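Local coordinates for protein fiber KNOB domain (Avirulent turkey hemorrhagic enteritis virus, PDB 4D63) that forms the head domain of a siadenovirus fibre and binds the sialic acid of 6-sialyllactose, consistent with a role in attachment to host cells, at residues Ser126-Val131 and Val146-Leu151; Ile77-Asp82 and Lys177-Phe182; Val135-Asn140 and Gly169-Ile174. All blocks are in the same frame, centred on the assembly; numbering follows the deposited sequence.

Interaction 1: residues Ser126-Val131 and Val146-Leu151; sequences SPTIPV and VGFVRL
I129 to V131 and G147 to V149 pair in the antiparallel hairpin of strands 129-137 and 142-154, and the segment before the hairpin is tied to its second strand by S126. I129 and V149 form a hydrogen-bonded pair, I129 N to V149 O at 2.8 Å, and V131 pairs with G147 in the same way. Between them P130 and F148 make a non-hydrogen-bonded pair: P130 CB lies 3.7 Å from F148 CE1, obliquely to the ring, whereas T128 CG2 comes at the ring edge. On the other face of the sheet V131 CG2 meets V149 CG2 at 3.7 Å, the two side chains crossing at about a right angle.

Farther along, R150 bends at chi3 (76°) and turns its guanidinium side-on to the backbone of S126. R150 NE bonds to S126 O at 2.8 Å and R150 NH2 shares the same oxygen, which lies almost in the guanidinium plane. The S126 hydroxyl accepts the amide of L151, L151 N to S126 OG 2.8 Å and nearly straight at 178°, and donates to P127 O. S126 N in turn reaches L151 O. T128 OG1 touches R150 CG, but its polar partner is V179 N of the second subunit.

R150 NH2 also forms a salt bridge with E125, a residue of the sialic acid pocket, while NH1 bonds to Y93 OH of the second subunit. Gripped by two nitrogens at one carbonyl and by these further partners, the guanidinium is probably fixed in rotation, so that the second hairpin strand, the pocket residue E125 and the second subunit are joined through one side chain.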
ATOM      1  N   SER A 126      -7.686   9.954   6.328  1.00 34.12           N
ATOM      2  CA  SER A 126      -7.303   9.095   5.209  1.00 33.05           C
ATOM      3  C   SER A 126      -7.166   7.616   5.638  1.00 32.52           C
ATOM      4  O   SER A 126      -7.100   7.292   6.844  1.00 29.03           O
ATOM      5  CB  SER A 126      -5.957   9.545   4.644  1.00 34.64           C
ATOM      6  OG  SER A 126      -4.906   9.104   5.481  1.00 32.46           O
ATOM      7  N   PRO A 127      -7.084   6.712   4.660  1.00 27.76           N
ATOM      8  CA  PRO A 127      -6.604   5.408   5.074  1.00 30.53           C
ATOM      9  C   PRO A 127      -5.099   5.472   5.291  1.00 28.60           C
ATOM     10  O   PRO A 127      -4.453   6.525   5.085  1.00 28.04           O
ATOM     11  CB  PRO A 127      -6.970   4.477   3.907  1.00 28.95           C
ATOM     12  CG  PRO A 127      -7.525   5.382   2.849  1.00 31.46           C
ATOM     13  CD  PRO A 127      -7.192   6.801   3.208  1.00 31.29           C
ATOM     14  N   THR A 128      -4.581   4.351   5.769  1.00 31.13           N
ATOM     15  CA  THR A 128      -3.155   4.164   6.018  1.00 30.70           C
ATOM     16  C   THR A 128      -2.520   3.681   4.750  1.00 32.19           C
ATOM     17  O   THR A 128      -3.042   2.752   4.110  1.00 30.20           O
ATOM     18  CB  THR A 128      -2.897   3.116   7.107  1.00 30.17           C
ATOM     19  OG1 THR A 128      -3.546   3.504   8.350  1.00 28.12           O
ATOM     20  CG2 THR A 128      -1.428   2.975   7.331  1.00 29.89           C
ATOM     21  N   ILE A 129      -1.404   4.322   4.380  1.00 32.62           N
ATOM     22  CA  ILE A 129      -0.583   3.858   3.270  1.00 31.15           C
ATOM     23  C   ILE A 129       0.802   3.495   3.735  1.00 31.73           C
ATOM     24  O   ILE A 129       1.393   4.199   4.545  1.00 29.53           O
ATOM     25  CB  ILE A 129      -0.530   4.850   2.050  1.00 33.12           C
ATOM     26  CG1 ILE A 129       0.237   6.109   2.349  1.00 33.44           C
ATOM     27  CG2 ILE A 129      -1.938   5.224   1.600  1.00 31.90           C
ATOM     28  CD1 ILE A 129       0.556   6.867   1.088  1.00 34.24           C
ATOM     29  N   PRO A 130       1.326   2.347   3.244  1.00 33.35           N
ATOM     30  CA  PRO A 130       2.713   2.036   3.519  1.00 30.90           C
ATOM     31  C   PRO A 130       3.664   2.743   2.548  1.00 30.71           C
ATOM     32  O   PRO A 130       3.328   2.943   1.380  1.00 31.91           O
ATOM     33  CB  PRO A 130       2.782   0.518   3.354  1.00 32.60           C
ATOM     34  CG  PRO A 130       1.388   0.057   3.038  1.00 32.29           C
ATOM     35  CD  PRO A 130       0.637   1.238   2.557  1.00 31.79           C
ATOM     36  N   VAL A 131       4.846   3.080   3.032  1.00 28.37           N
ATOM     37  CA  VAL A 131       5.808   3.863   2.265  1.00 29.53           C
ATOM     38  C   VAL A 131       7.225   3.364   2.562  1.00 30.82           C
ATOM     39  O   VAL A 131       7.414   2.577   3.488  1.00 30.85           O
ATOM     40  CB  VAL A 131       5.715   5.380   2.593  1.00 28.08           C
ATOM     41  CG1 VAL A 131       4.316   5.882   2.343  1.00 28.92           C
ATOM     42  CG2 VAL A 131       6.129   5.660   4.021  1.00 29.24           C
ATOM     43  N   VAL A 146       9.797  -0.106   6.029  1.00 35.16           N
ATOM     44  CA  VAL A 146       8.416   0.104   5.618  1.00 34.69           C
ATOM     45  C   VAL A 146       7.700   0.925   6.698  1.00 37.25           C
ATOM     46  O   VAL A 146       7.509   0.458   7.851  1.00 38.80           O
ATOM     47  CB  VAL A 146       7.660  -1.208   5.408  1.00 37.36           C
ATOM     48  CG1 VAL A 146       6.285  -0.936   4.817  1.00 33.27           C
ATOM     49  CG2 VAL A 146       8.482  -2.157   4.520  1.00 39.47           C
ATOM     50  N   GLY A 147       7.333   2.154   6.321  1.00 33.87           N
ATOM     51  CA  GLY A 147       6.602   3.064   7.196  1.00 32.74           C
ATOM     52  C   GLY A 147       5.139   3.002   6.861  1.00 32.02           C
ATOM     53  O   GLY A 147       4.758   2.473   5.798  1.00 30.87           O
ATOM     54  N   PHE A 148       4.306   3.511   7.759  1.00 30.54           N
ATOM     55  CA  PHE A 148       2.859   3.542   7.537  1.00 28.22           C
ATOM     56  C   PHE A 148       2.360   4.964   7.811  1.00 29.11           C
ATOM     57  O   PHE A 148       2.583   5.515   8.891  1.00 30.33           O
ATOM     58  CB  PHE A 148       2.150   2.531   8.428  1.00 27.48           C
ATOM     59  CG  PHE A 148       2.379   1.107   8.014  1.00 28.81           C
ATOM     60  CD1 PHE A 148       1.539   0.489   7.094  1.00 25.60           C
ATOM     61  CD2 PHE A 148       3.436   0.382   8.539  1.00 27.69           C
ATOM     62  CE1 PHE A 148       1.770  -0.779   6.673  1.00 25.55           C
ATOM     63  CE2 PHE A 148       3.655  -0.911   8.139  1.00 26.64           C
ATOM     64  CZ  PHE A 148       2.809  -1.504   7.226  1.00 27.15           C
ATOM     65  N   VAL A 149       1.676   5.561   6.845  1.00 27.22           N
ATOM     66  CA  VAL A 149       1.317   6.970   6.948  1.00 28.76           C
ATOM     67  C   VAL A 149      -0.191   7.194   6.798  1.00 29.92           C
ATOM     68  O   VAL A 149      -0.850   6.566   5.974  1.00 31.49           O
ATOM     69  CB  VAL A 149       2.066   7.782   5.890  1.00 27.72           C
ATOM     70  CG1 VAL A 149       1.785   9.274   6.052  1.00 28.29           C
ATOM     71  CG2 VAL A 149       3.563   7.511   5.992  1.00 26.87           C
ATOM     72  N   ARG A 150      -0.711   8.118   7.581  1.00 30.04           N
ATOM     73  CA  ARG A 150      -2.101   8.541   7.504  1.00 33.05           C
ATOM     74  C   ARG A 150      -2.206  10.044   7.658  1.00 33.28           C
ATOM     75  O   ARG A 150      -1.369  10.682   8.337  1.00 31.07           O
ATOM     76  CB  ARG A 150      -2.872   8.017   8.708  1.00 34.11           C
ATOM     77  CG  ARG A 150      -3.401   6.633   8.628  1.00 38.77           C
ATOM     78  CD  ARG A 150      -4.452   6.491   9.713  1.00 36.65           C
ATOM     79  NE  ARG A 150      -5.676   7.163   9.298  1.00 35.43           N
ATOM     80  CZ  ARG A 150      -6.504   7.834  10.097  1.00 35.75           C
ATOM     81  NH1 ARG A 150      -6.276   7.936  11.390  1.00 36.02           N
ATOM     82  NH2 ARG A 150      -7.579   8.420   9.583  1.00 35.91           N
ATOM     83  N   LEU A 151      -3.308  10.595   7.162  1.00 31.16           N
ATOM     84  CA  LEU A 151      -3.678  11.955   7.527  1.00 32.29           C
ATOM     85  C   LEU A 151      -4.876  11.833   8.435  1.00 32.69           C
ATOM     86  O   LEU A 151      -5.776  11.005   8.191  1.00 33.24           O
ATOM     87  CB  LEU A 151      -4.052  12.761   6.287  1.00 33.77           C
ATOM     88  CG  LEU A 151      -3.030  12.885   5.158  1.00 37.43           C
ATOM     89  CD1 LEU A 151      -3.661  13.607   3.962  1.00 37.42           C
ATOM     90  CD2 LEU A 151      -1.772  13.634   5.585  1.00 39.18           C
TER

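Interaction 2: residues Ile77-Asp82 and Lys177-Phe182; sequences IIQFID and KSVMLF
M180 CG stands anti to its own carbonyl carbon (chi1 -67°), and a bend at chi3 (-58°) folds the terminal methyl back over one face of F80. M180 CE sits 4.0 Å from the centroid of the F80 ring, close to the ring normal but displaced toward the rim, a CH-pi contact. The sulfur lies farther off above the same ring, 5.5 Å from M180 SD to the F80 centroid, which makes this a Met-aromatic pair. F80 also meets F182 rim to rim: CE1 of F80 approaches CE1 of F182 at 3.5 Å, and the planes stand 69° apart, with neither ring over the face of the other.

These contacts line the junction of strand 75-80 with strand 181-185, two antiparallel neighbours at one end of the main sheet of the head domain. I78 and F182 are its hydrogen-bonded pair, I78 N to F182 O at 2.9 Å with the return bond from F182 N to I78 O. Next comes the non-hydrogen-bonded pair Q79 and L181. F80 N continues the pattern onto M180 O at 3.0 Å, after which the chains part and a water takes over, donating to F80 O and accepting from M180 N.

On the face carrying Q79 and L181, the extended Q79 chain lays its amide beside aliphatic groups, Q79 NE2 at 3.6 Å from V179 CG1 and Q79 OE1 against L181 CD1. I77 CG2 packs on L181 CD1 at 3.8 Å. Beyond the pair, I98 touches both F80 and M180, and L181 packs on P127 of the third subunit.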
ATOM      1  N   ILE A  77      -8.998  12.311  -3.604  1.00 38.51           N
ATOM      2  CA  ILE A  77      -7.764  11.642  -3.935  1.00 38.28           C
ATOM      3  C   ILE A  77      -6.677  12.699  -3.948  1.00 40.55           C
ATOM      4  O   ILE A  77      -6.792  13.707  -4.623  1.00 39.76           O
ATOM      5  CB  ILE A  77      -7.868  10.996  -5.312  1.00 38.89           C
ATOM      6  CG1 ILE A  77      -8.914   9.881  -5.284  1.00 38.06           C
ATOM      7  CG2 ILE A  77      -6.506  10.499  -5.788  1.00 39.01           C
ATOM      8  CD1 ILE A  77      -9.177   9.292  -6.655  1.00 38.92           C
ATOM      9  N   ILE A  78      -5.616  12.460  -3.200  1.00 40.07           N
ATOM     10  CA  ILE A  78      -4.587  13.466  -2.996  1.00 39.01           C
ATOM     11  C   ILE A  78      -3.187  12.853  -3.110  1.00 38.31           C
ATOM     12  O   ILE A  78      -2.855  11.900  -2.398  1.00 38.43           O
ATOM     13  CB  ILE A  78      -4.762  14.173  -1.630  1.00 36.92           C
ATOM     14  CG1 ILE A  78      -3.569  15.089  -1.319  1.00 38.71           C
ATOM     15  CG2 ILE A  78      -4.960  13.187  -0.494  1.00 39.81           C
ATOM     16  CD1 ILE A  78      -3.900  16.192  -0.325  1.00 38.68           C
ATOM     17  N   GLN A  79      -2.373  13.429  -3.988  1.00 34.03           N
ATOM     18  CA  GLN A  79      -1.021  12.995  -4.185  1.00 35.59           C
ATOM     19  C   GLN A  79      -0.029  14.059  -3.772  1.00 35.99           C
ATOM     20  O   GLN A  79      -0.136  15.189  -4.221  1.00 35.58           O
ATOM     21  CB  GLN A  79      -0.779  12.646  -5.647  1.00 40.06           C
ATOM     22  CG  GLN A  79       0.527  11.899  -5.879  1.00 39.29           C
ATOM     23  CD  GLN A  79       0.799  11.614  -7.340  1.00 41.53           C
ATOM     24  OE1 GLN A  79      -0.033  11.097  -8.049  1.00 47.74           O
ATOM     25  NE2 GLN A  79       1.992  11.916  -7.776  1.00 46.89           N
ATOM     26  N   PHE A  80       0.971  13.671  -2.963  1.00 34.29           N
ATOM     27  CA  PHE A  80       2.108  14.543  -2.665  1.00 32.40           C
ATOM     28  C   PHE A  80       3.063  14.524  -3.836  1.00 33.73           C
ATOM     29  O   PHE A  80       3.414  13.453  -4.330  1.00 33.83           O
ATOM     30  CB  PHE A  80       2.793  14.126  -1.368  1.00 33.49           C
ATOM     31  CG  PHE A  80       1.972  14.408  -0.148  1.00 33.90           C
ATOM     32  CD1 PHE A  80       0.830  13.643   0.136  1.00 34.86           C
ATOM     33  CD2 PHE A  80       2.315  15.430   0.716  1.00 34.07           C
ATOM     34  CE1 PHE A  80       0.051  13.896   1.258  1.00 32.72           C
ATOM     35  CE2 PHE A  80       1.520  15.708   1.825  1.00 35.37           C
ATOM     36  CZ  PHE A  80       0.402  14.938   2.103  1.00 33.16           C
ATOM     37  N   ILE A  81       3.492  15.716  -4.273  1.00 33.97           N
ATOM     38  CA  ILE A  81       4.223  15.875  -5.532  1.00 37.40           C
ATOM     39  C   ILE A  81       5.670  16.391  -5.440  1.00 35.86           C
ATOM     40  O   ILE A  81       6.333  16.501  -6.473  1.00 36.54           O
ATOM     41  CB  ILE A  81       3.448  16.762  -6.563  1.00 38.90           C
ATOM     42  CG1 ILE A  81       3.363  18.222  -6.072  1.00 40.41           C
ATOM     43  CG2 ILE A  81       2.070  16.166  -6.857  1.00 40.70           C
ATOM     44  CD1 ILE A  81       2.769  19.195  -7.063  1.00 41.09           C
ATOM     45  N   ASP A  82       6.171  16.698  -4.246  1.00 38.98           N
ATOM     46  CA  ASP A  82       7.569  17.143  -4.105  1.00 39.15           C
ATOM     47  C   ASP A  82       8.633  16.088  -4.459  1.00 42.02           C
ATOM     48  O   ASP A  82       9.751  16.451  -4.822  1.00 41.49           O
ATOM     49  CB  ASP A  82       7.825  17.640  -2.679  1.00 42.19           C
ATOM     50  CG  ASP A  82       7.097  18.951  -2.383  1.00 43.10           C
ATOM     51  OD1 ASP A  82       7.082  19.812  -3.290  1.00 43.04           O
ATOM     52  OD2 ASP A  82       6.532  19.109  -1.264  1.00 37.31           O
ATOM     53  N   LYS A 177      10.617   8.205   0.832  1.00 32.25           N
ATOM     54  CA  LYS A 177      11.208   7.998  -0.497  1.00 37.52           C
ATOM     55  C   LYS A 177      10.211   7.522  -1.551  1.00 36.39           C
ATOM     56  O   LYS A 177      10.577   7.343  -2.708  1.00 37.23           O
ATOM     57  CB  LYS A 177      12.282   6.923  -0.389  1.00 37.67           C
ATOM     58  CG  LYS A 177      13.304   7.232   0.660  1.00 43.23           C
ATOM     59  CD  LYS A 177      14.241   8.307   0.187  1.00 49.72           C
ATOM     60  CE  LYS A 177      15.671   7.998   0.601  1.00 56.10           C
ATOM     61  NZ  LYS A 177      16.099   6.635   0.171  1.00 57.30           N
ATOM     62  N   SER A 178       8.990   7.261  -1.093  1.00 35.23           N
ATOM     63  CA  SER A 178       7.862   6.802  -1.884  1.00 34.73           C
ATOM     64  C   SER A 178       7.027   7.972  -2.386  1.00 32.18           C
ATOM     65  O   SER A 178       6.898   8.963  -1.688  1.00 29.84           O
ATOM     66  CB  SER A 178       6.905   6.021  -0.956  1.00 37.20           C
ATOM     67  OG  SER A 178       7.159   4.651  -1.003  1.00 41.80           O
ATOM     68  N   VAL A 179       6.381   7.798  -3.540  1.00 31.85           N
ATOM     69  CA  VAL A 179       5.353   8.721  -4.005  1.00 30.17           C
ATOM     70  C   VAL A 179       4.011   8.348  -3.354  1.00 28.14           C
ATOM     71  O   VAL A 179       3.454   7.254  -3.599  1.00 29.94           O
ATOM     72  CB  VAL A 179       5.202   8.691  -5.546  1.00 30.31           C
ATOM     73  CG1 VAL A 179       4.155   9.716  -5.987  1.00 30.42           C
ATOM     74  CG2 VAL A 179       6.531   8.980  -6.203  1.00 29.54           C
ATOM     75  N   MET A 180       3.517   9.248  -2.520  1.00 26.52           N
ATOM     76  CA  MET A 180       2.337   9.018  -1.694  1.00 28.81           C
ATOM     77  C   MET A 180       1.090   9.513  -2.387  1.00 30.22           C
ATOM     78  O   MET A 180       1.013  10.670  -2.754  1.00 30.86           O
ATOM     79  CB  MET A 180       2.445   9.780  -0.368  1.00 28.71           C
ATOM     80  CG  MET A 180       3.564   9.241   0.534  1.00 30.32           C
ATOM     81  SD  MET A 180       3.488   9.853   2.229  1.00 29.24           S
ATOM     82  CE  MET A 180       3.573  11.616   1.921  1.00 28.60           C
ATOM     83  N   LEU A 181       0.092   8.653  -2.488  1.00 31.70           N
ATOM     84  CA  LEU A 181      -1.244   9.080  -2.891  1.00 32.66           C
ATOM     85  C   LEU A 181      -2.282   8.424  -1.968  1.00 32.58           C
ATOM     86  O   LEU A 181      -2.235   7.229  -1.721  1.00 34.11           O
ATOM     87  CB  LEU A 181      -1.514   8.722  -4.362  1.00 31.13           C
ATOM     88  CG  LEU A 181      -2.948   8.993  -4.863  1.00 30.83           C
ATOM     89  CD1 LEU A 181      -2.890   9.356  -6.342  1.00 32.00           C
ATOM     90  CD2 LEU A 181      -3.875   7.796  -4.623  1.00 33.36           C
ATOM     91  N   PHE A 182      -3.197   9.237  -1.458  1.00 30.63           N
ATOM     92  CA  PHE A 182      -4.240   8.786  -0.593  1.00 30.94           C
ATOM     93  C   PHE A 182      -5.550   8.882  -1.330  1.00 29.78           C
ATOM     94  O   PHE A 182      -5.884   9.954  -1.854  1.00 31.59           O
ATOM     95  CB  PHE A 182      -4.325   9.677   0.664  1.00 31.37           C
ATOM     96  CG  PHE A 182      -3.062   9.708   1.492  1.00 34.72           C
ATOM     97  CD1 PHE A 182      -2.022  10.553   1.167  1.00 33.19           C
ATOM     98  CD2 PHE A 182      -2.922   8.876   2.604  1.00 34.06           C
ATOM     99  CE1 PHE A 182      -0.877  10.571   1.942  1.00 31.96           C
ATOM    100  CE2 PHE A 182      -1.791   8.902   3.361  1.00 32.59           C
ATOM    101  CZ  PHE A 182      -0.764   9.740   3.026  1.00 32.20           C
TER
HETATM  102  O   HOH W   1       4.741  11.655  -2.574  1.00 30.88           O

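Interaction 3: residues Val135-Asn140 and Gly169-Ile174; sequences VILENN and GNIKMI
V135 meets I171 first: its CG1, anti to the backbone N (chi1 170°), is placed against the end of the I171 chain, V135 CG1 to I171 CD1 3.2 Å, a closeness that is doubtful as modelled. The I171 chain crosses it obliquely. CG2 of V135 reaches more loosely toward I174 CG1, its partner in a non-hydrogen-bonded pair, and Y114 of strand 113-120 packs on both I171 and I174.

I136 is held by three backbone bonds. I136 N bonds to M173 O at 2.7 Å. I136 O receives two amides, K172 N at 2.8 Å and M173 N at 3.2 Å, both lying in the carbonyl plane. The I136 and M173 side chains lie side by side and point the same way, I136 CG1 to M173 CB 4.0 Å, while I136 CG2 faces the K172 chain.

L137 points its CB away overall, although CB still touches N170 O, and the two methyls reach across. L137 CD2 packs on I171 CG1 at 3.8 Å, and CD1 rests against G169 CA. E138 N then bonds to N170 O at 3.0 Å. The E138 and N170 side chains run alongside each other, their carboxylate and amide planes close to perpendicular.

The chain reverses from L137 to N140 in a type I turn, closed by N140 N on L137 O. N140 OD1 takes a weak hydrogen bond of 3.3 Å from K172 NZ, at the end of a repeatedly bent chain that reaches the turn.

With K172 and M173 both facing I136, this is a classic beta bulge; it lies beside the turn of hairpin 129-137/142-154, where strand 171-176 turns a corner at K172.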
ATOM      1  N   VAL A 135      15.219   6.380   7.947  1.00 39.39           N
ATOM      2  CA  VAL A 135      15.172   6.986   9.263  1.00 38.71           C
ATOM      3  C   VAL A 135      16.620   7.251   9.642  1.00 40.86           C
ATOM      4  O   VAL A 135      17.394   6.310   9.771  1.00 39.89           O
ATOM      5  CB  VAL A 135      14.520   6.004  10.233  1.00 42.81           C
ATOM      6  CG1 VAL A 135      14.677   6.480  11.658  1.00 45.75           C
ATOM      7  CG2 VAL A 135      13.043   5.838   9.884  1.00 42.26           C
ATOM      8  N   ILE A 136      16.997   8.528   9.739  1.00 40.22           N
ATOM      9  CA  ILE A 136      18.379   8.927  10.036  1.00 40.19           C
ATOM     10  C   ILE A 136      18.494   9.206  11.543  1.00 38.55           C
ATOM     11  O   ILE A 136      17.776  10.074  12.060  1.00 36.93           O
ATOM     12  CB  ILE A 136      18.809  10.250   9.334  1.00 42.16           C
ATOM     13  CG1 ILE A 136      18.307  10.396   7.904  1.00 43.62           C
ATOM     14  CG2 ILE A 136      20.323  10.410   9.369  1.00 46.28           C
ATOM     15  CD1 ILE A 136      18.754   9.303   7.004  1.00 43.13           C
ATOM     16  N   LEU A 137      19.398   8.505  12.229  1.00 38.35           N
ATOM     17  CA  LEU A 137      19.643   8.740  13.657  1.00 41.38           C
ATOM     18  C   LEU A 137      20.588   9.921  13.876  1.00 44.54           C
ATOM     19  O   LEU A 137      21.289  10.356  12.949  1.00 40.10           O
ATOM     20  CB  LEU A 137      20.223   7.481  14.308  1.00 42.79           C
ATOM     21  CG  LEU A 137      19.346   6.235  14.321  1.00 44.89           C
ATOM     22  CD1 LEU A 137      19.949   5.182  15.223  1.00 48.66           C
ATOM     23  CD2 LEU A 137      17.946   6.562  14.798  1.00 48.99           C
ATOM     24  N   GLU A 138      20.637  10.427  15.108  1.00 50.17           N
ATOM     25  CA  GLU A 138      21.532  11.559  15.445  1.00 54.47           C
ATOM     26  C   GLU A 138      23.033  11.297  15.204  1.00 50.33           C
ATOM     27  O   GLU A 138      23.776  12.234  14.906  1.00 48.08           O
ATOM     28  CB  GLU A 138      21.282  12.072  16.866  1.00 60.27           C
ATOM     29  CG  GLU A 138      20.353  13.289  16.866  1.00 68.34           C
ATOM     30  CD  GLU A 138      19.615  13.504  18.174  1.00 75.90           C
ATOM     31  OE1 GLU A 138      20.075  12.998  19.222  1.00 78.14           O
ATOM     32  OE2 GLU A 138      18.562  14.185  18.141  1.00 82.30           O
ATOM     33  N   ASN A 139      23.445  10.035  15.300  1.00 52.67           N
ATOM     34  CA  ASN A 139      24.819   9.615  15.010  1.00 56.35           C
ATOM     35  C   ASN A 139      25.023   9.300  13.519  1.00 56.79           C
ATOM     36  O   ASN A 139      25.967   8.590  13.143  1.00 57.13           O
ATOM     37  CB  ASN A 139      25.170   8.382  15.845  1.00 56.84           C
ATOM     38  CG  ASN A 139      24.377   7.158  15.437  1.00 61.63           C
ATOM     39  OD1 ASN A 139      23.563   7.219  14.516  1.00 63.65           O
ATOM     40  ND2 ASN A 139      24.587   6.042  16.134  1.00 61.59           N
ATOM     41  N   ASN A 140      24.097   9.798  12.697  1.00 55.50           N
ATOM     42  CA  ASN A 140      24.087   9.642  11.232  1.00 52.52           C
ATOM     43  C   ASN A 140      23.927   8.216  10.667  1.00 46.12           C
ATOM     44  O   ASN A 140      23.888   8.057   9.445  1.00 46.61           O
ATOM     45  CB  ASN A 140      25.310  10.342  10.595  1.00 54.01           C
ATOM     46  CG  ASN A 140      25.228  11.853  10.653  1.00 51.89           C
ATOM     47  OD1 ASN A 140      24.150  12.455  10.526  1.00 52.99           O
ATOM     48  ND2 ASN A 140      26.394  12.486  10.836  1.00 55.22           N
ATOM     49  N   GLY A 169      18.535   4.448  18.758  1.00 58.68           N
ATOM     50  CA  GLY A 169      18.948   5.830  18.872  1.00 59.71           C
ATOM     51  C   GLY A 169      17.751   6.732  18.689  1.00 56.47           C
ATOM     52  O   GLY A 169      16.668   6.254  18.388  1.00 55.04           O
ATOM     53  N   ASN A 170      17.958   8.025  18.926  1.00 55.90           N
ATOM     54  CA  ASN A 170      16.995   9.069  18.596  1.00 59.25           C
ATOM     55  C   ASN A 170      17.084   9.481  17.116  1.00 60.10           C
ATOM     56  O   ASN A 170      18.178   9.558  16.539  1.00 46.92           O
ATOM     57  CB  ASN A 170      17.229  10.323  19.445  1.00 62.27           C
ATOM     58  CG  ASN A 170      16.887  10.123  20.909  1.00 70.20           C
ATOM     59  OD1 ASN A 170      16.274   9.127  21.308  1.00 63.35           O
ATOM     60  ND2 ASN A 170      17.278  11.091  21.724  1.00 74.38           N
ATOM     61  N   ILE A 171      15.929   9.804  16.540  1.00 60.70           N
ATOM     62  CA  ILE A 171      15.809  10.121  15.121  1.00 59.03           C
ATOM     63  C   ILE A 171      16.019  11.616  14.880  1.00 55.56           C
ATOM     64  O   ILE A 171      15.406  12.456  15.536  1.00 58.16           O
ATOM     65  CB  ILE A 171      14.455   9.595  14.584  1.00 58.94           C
ATOM     66  CG1 ILE A 171      14.509   8.064  14.572  1.00 60.19           C
ATOM     67  CG2 ILE A 171      14.141  10.097  13.182  1.00 55.79           C
ATOM     68  CD1 ILE A 171      13.170   7.404  14.346  1.00 61.65           C
ATOM     69  N   LYS A 172      16.924  11.917  13.948  1.00 50.72           N
ATOM     70  CA  LYS A 172      17.198  13.273  13.474  1.00 51.38           C
ATOM     71  C   LYS A 172      16.234  13.617  12.307  1.00 45.23           C
ATOM     72  O   LYS A 172      15.808  14.757  12.115  1.00 39.44           O
ATOM     73  CB  LYS A 172      18.664  13.330  12.987  1.00 57.67           C
ATOM     74  CG  LYS A 172      19.229  14.719  12.669  1.00 71.02           C
ATOM     75  CD  LYS A 172      20.053  14.765  11.368  1.00 79.53           C
ATOM     76  CE  LYS A 172      21.337  13.931  11.415  1.00 84.60           C
ATOM     77  NZ  LYS A 172      22.318  14.450  12.413  1.00 89.74           N
ATOM     78  N   MET A 173      15.892  12.617  11.516  1.00 38.55           N
ATOM     79  CA  MET A 173      15.216  12.903  10.273  1.00 39.98           C
ATOM     80  C   MET A 173      14.584  11.633   9.728  1.00 34.59           C
ATOM     81  O   MET A 173      15.140  10.538   9.872  1.00 36.92           O
ATOM     82  CB  MET A 173      16.224  13.502   9.276  1.00 41.19           C
ATOM     83  CG  MET A 173      15.727  13.650   7.845  1.00 49.93           C
ATOM     84  SD  MET A 173      16.933  14.404   6.727  1.00 51.06           S
ATOM     85  CE  MET A 173      16.513  16.133   6.731  1.00 56.17           C
ATOM     86  N   ILE A 174      13.424  11.797   9.117  1.00 29.86           N
ATOM     87  CA  ILE A 174      12.762  10.745   8.395  1.00 33.19           C
ATOM     88  C   ILE A 174      12.634  11.239   6.963  1.00 34.09           C
ATOM     89  O   ILE A 174      12.109  12.343   6.731  1.00 34.89           O
ATOM     90  CB  ILE A 174      11.365  10.471   9.011  1.00 34.26           C
ATOM     91  CG1 ILE A 174      11.541   9.958  10.448  1.00 38.36           C
ATOM     92  CG2 ILE A 174      10.590   9.459   8.211  1.00 33.52           C
ATOM     93  CD1 ILE A 174      10.260   9.778  11.225  1.00 37.85           C
TER

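Overall arrangement
From the N terminus, residues 77-82 come first and pair with 177-182, almost at the end of the chain, so interaction 2 closes a long loop that encloses the other two contacts. Inside it, interaction 1 (126-131 with 146-151) joins the two strands of hairpin 129-137/142-154. Interaction 3 starts within that hairpin, at 135-140, but ends beyond it at 169-174, so interactions 1 and 3 cross. They share strand 129-137, which lies between strands 142-154 and 171-176. F182 packs against S126, I129 and V149, joining interactions 1 and 2 directly. Interaction 3 lies on the opposite side of the chain's centre from interaction 2, their centres about 23 Å apart.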